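Local coordinates for Ycf54-like protein (Synechocystis sp. PCC 6803, PDB 5M2P), which probably serves as a component of the magnesium protoporphyrin IX monomethylester cyclase and is required for protochlorophyllide formation, at residues L27-R30 against R31-G35. Residues are numbered along the deposited sequence; the frame is centred on the assembly and turned at random.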
ATOM      1  N   LEU A  27       5.974  10.898  -1.303  1.00 10.30           N
ATOM      2  CA  LEU A  27       6.531   9.535  -1.311  1.00 10.06           C
ATOM      3  C   LEU A  27       7.880   9.502  -2.014  1.00 10.03           C
ATOM      4  O   LEU A  27       8.792   8.830  -1.557  1.00 10.98           O
ATOM      5  CB  LEU A  27       5.598   8.565  -2.014  1.00 12.59           C
ATOM      6  CG  LEU A  27       4.252   8.280  -1.390  1.00 17.42           C
ATOM      7  CD1 LEU A  27       3.574   7.155  -2.143  1.00 18.91           C
ATOM      8  CD2 LEU A  27       4.451   7.902   0.051  1.00 20.27           C
ATOM      9  N   LYS A  28       8.003  10.202  -3.140  1.00 11.37           N
ATOM     10  CA  LYS A  28       9.311  10.288  -3.830  1.00 12.15           C
ATOM     11  C   LYS A  28      10.365  10.895  -2.908  1.00 11.10           C
ATOM     12  O   LYS A  28      11.476  10.371  -2.795  1.00 12.16           O
ATOM     13  CB  LYS A  28       9.169  11.122  -5.097  1.00 15.09           C
ATOM     14  CG  LYS A  28      10.446  11.249  -5.909  1.00 18.86           C
ATOM     15  CD  LYS A  28      10.356  12.407  -6.896  1.00 24.96           C
ATOM     16  CE  LYS A  28      11.624  12.570  -7.715  1.00 31.73           C
ATOM     17  NZ  LYS A  28      11.570  11.726  -8.943  1.00 48.22           N
ATOM     18  N   GLU A  29      10.028  11.992  -2.234  1.00 12.26           N
ATOM     19  CA  GLU A  29      10.965  12.613  -1.309  1.00 13.86           C
ATOM     20  C   GLU A  29      11.323  11.702  -0.158  1.00 12.10           C
ATOM     21  O   GLU A  29      12.466  11.682   0.290  1.00 13.90           O
ATOM     22  CB  GLU A  29      10.428  13.949  -0.794  1.00 18.96           C
ATOM     23  CG  GLU A  29      10.553  15.058  -1.829  1.00 31.85           C
ATOM     24  CD  GLU A  29      11.987  15.203  -2.330  1.00 53.00           C
ATOM     25  OE1 GLU A  29      12.882  15.446  -1.482  1.00 64.99           O
ATOM     26  OE2 GLU A  29      12.222  15.039  -3.558  1.00 48.81           O
ATOM     27  N   ARG A  30      10.355  10.908   0.294  1.00 11.19           N
ATOM     28  CA  ARG A  30      10.614   9.979   1.386  1.00 10.52           C
ATOM     29  C   ARG A  30      11.596   8.883   0.932  1.00  9.27           C
ATOM     30  O   ARG A  30      12.525   8.560   1.653  1.00 10.73           O
ATOM     31  CB  ARG A  30       9.315   9.360   1.896  1.00 10.59           C
ATOM     32  CG  ARG A  30       9.455   8.543   3.171  1.00 11.94           C
ATOM     33  CD  ARG A  30       8.127   7.848   3.489  1.00 13.01           C
ATOM     34  NE  ARG A  30       8.140   7.027   4.714  1.00 13.01           N
ATOM     35  CZ  ARG A  30       7.993   7.518   5.945  1.00 13.15           C
ATOM     36  NH1 ARG A  30       7.827   8.826   6.129  1.00 15.23           N
ATOM     37  NH2 ARG A  30       8.021   6.708   6.989  1.00 16.90           N
ATOM     38  N   ARG A  31      11.410   8.345  -0.272  1.00 10.06           N
ATOM     39  CA  ARG A  31      12.387   7.373  -0.816  1.00  9.31           C
ATOM     40  C   ARG A  31      13.785   7.967  -0.887  1.00  8.71           C
ATOM     41  O   ARG A  31      14.758   7.343  -0.507  1.00  9.80           O
ATOM     42  CB  ARG A  31      11.977   6.865  -2.199  1.00 10.68           C
ATOM     43  CG  ARG A  31      10.681   6.082  -2.215  1.00  9.74           C
ATOM     44  CD  ARG A  31      10.347   5.557  -3.598  1.00 12.96           C
ATOM     45  NE  ARG A  31       9.018   5.001  -3.611  1.00 15.16           N
ATOM     46  CZ  ARG A  31       7.925   5.607  -4.059  1.00 15.92           C
ATOM     47  NH1 ARG A  31       7.974   6.811  -4.619  1.00 16.91           N
ATOM     48  NH2 ARG A  31       6.772   4.961  -3.955  1.00 18.32           N
ATOM     49  N   ARG A  32      13.872   9.178  -1.403  1.00 10.51           N
ATOM     50  CA  ARG A  32      15.153   9.842  -1.548  1.00 10.31           C
ATOM     51  C   ARG A  32      15.811  10.127  -0.192  1.00 11.43           C
ATOM     52  O   ARG A  32      17.004   9.898  -0.023  1.00 12.82           O
ATOM     53  CB  ARG A  32      14.994  11.096  -2.414  1.00 11.91           C
ATOM     54  CG  ARG A  32      14.648  10.747  -3.862  1.00 13.74           C
ATOM     55  CD  ARG A  32      14.412  11.924  -4.819  1.00 18.13           C
ATOM     56  NE  ARG A  32      15.656  12.594  -5.208  1.00 25.45           N
ATOM     57  CZ  ARG A  32      16.583  12.126  -6.063  1.00 24.20           C
ATOM     58  NH1 ARG A  32      16.486  10.920  -6.643  1.00 23.39           N
ATOM     59  NH2 ARG A  32      17.657  12.870  -6.304  1.00 29.57           N
ATOM     60  N   ASP A  33      15.016  10.553   0.792  1.00 12.01           N
ATOM     61  CA  ASP A  33      15.513  10.786   2.145  1.00 13.04           C
ATOM     62  C   ASP A  33      16.017   9.501   2.790  1.00 11.82           C
ATOM     63  O   ASP A  33      17.047   9.500   3.484  1.00 14.15           O
ATOM     64  CB  ASP A  33      14.425  11.421   3.032  1.00 14.29           C
ATOM     65  CG  ASP A  33      14.085  12.871   2.648  1.00 19.26           C
ATOM     66  OD1 ASP A  33      14.829  13.513   1.871  1.00 23.57           O
ATOM     67  OD2 ASP A  33      13.056  13.396   3.139  1.00 26.30           O
ATOM     68  N   TYR A  34      15.277   8.402   2.586  1.00 11.43           N
ATOM     69  CA  TYR A  34      15.725   7.125   3.119  1.00 10.45           C
ATOM     70  C   TYR A  34      17.110   6.779   2.563  1.00 10.56           C
ATOM     71  O   TYR A  34      17.989   6.323   3.304  1.00 11.75           O
ATOM     72  CB  TYR A  34      14.751   6.010   2.790  1.00  9.87           C
ATOM     73  CG  TYR A  34      13.632   5.761   3.782  1.00 10.60           C
ATOM     74  CD1 TYR A  34      12.862   6.787   4.316  1.00 11.76           C
ATOM     75  CD2 TYR A  34      13.328   4.455   4.151  1.00 10.51           C
ATOM     76  CE1 TYR A  34      11.791   6.487   5.174  1.00 13.15           C
ATOM     77  CE2 TYR A  34      12.280   4.147   5.000  1.00 13.04           C
ATOM     78  CZ  TYR A  34      11.527   5.166   5.523  1.00 13.55           C
ATOM     79  OH  TYR A  34      10.469   4.860   6.343  1.00 15.86           O
ATOM     80  N   GLY A  35      17.285   6.960   1.241  1.00 10.07           N
ATOM     81  CA  GLY A  35      18.558   6.653   0.619  1.00 11.07           C
ATOM     82  C   GLY A  35      19.678   7.497   1.226  1.00 10.99           C
ATOM     83  O   GLY A  35      20.747   6.989   1.565  1.00 12.27           O
TER
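Arg-30 and Tyr-34, one helical turn apart, run alongside each other in the same direction, the aliphatic stem of the arginine lying against one side of the phenol. CG of Arg-30 sits 3.7 Å from CE1 of Tyr-34, and the same CE1 then lies over one face of the guanidinium, offset toward its rim. The two planes are turned 47° apart, so this is no parallel stack. With CG anti to the backbone N (chi1 -171°) and the chain straight as far as NE, the arginine reaches the full length of the ring and brings NH2 to 3.1 Å from OH of Tyr-34. That hydroxyl is hydrogen-bonded to Asp-42, while Phe-43 meets the tyrosine ring edge-to-face and Arg-30 through a cation-pi contact. Both segments belong to helix 21-36, and the pair faces the start of the edge strand 43-47 of the antiparallel sheet. An alanine in place of Tyr-34 would remove the ring flanking Arg-30, and the arginine would probably be freer to swing while Asp-42 lost its hydroxyl partner. Along the backbone, successive i to i+4 bonds keep the turn regular, among them N of Tyr-34 to O of Arg-30 at 2.9 Å. Arg-31 runs, extended, back toward the start of the helix, its NH1 3.9 Å from CB of Leu-27. On the outer surface Lys-28 and Arg-32 also travel side by side, CE of the lysine 4.1 Å from CD of the arginine. Glu-29 approaches that CD from another angle, its OE2 stopping 4.5 Å from NE of Arg-32, beyond salt-bridge range.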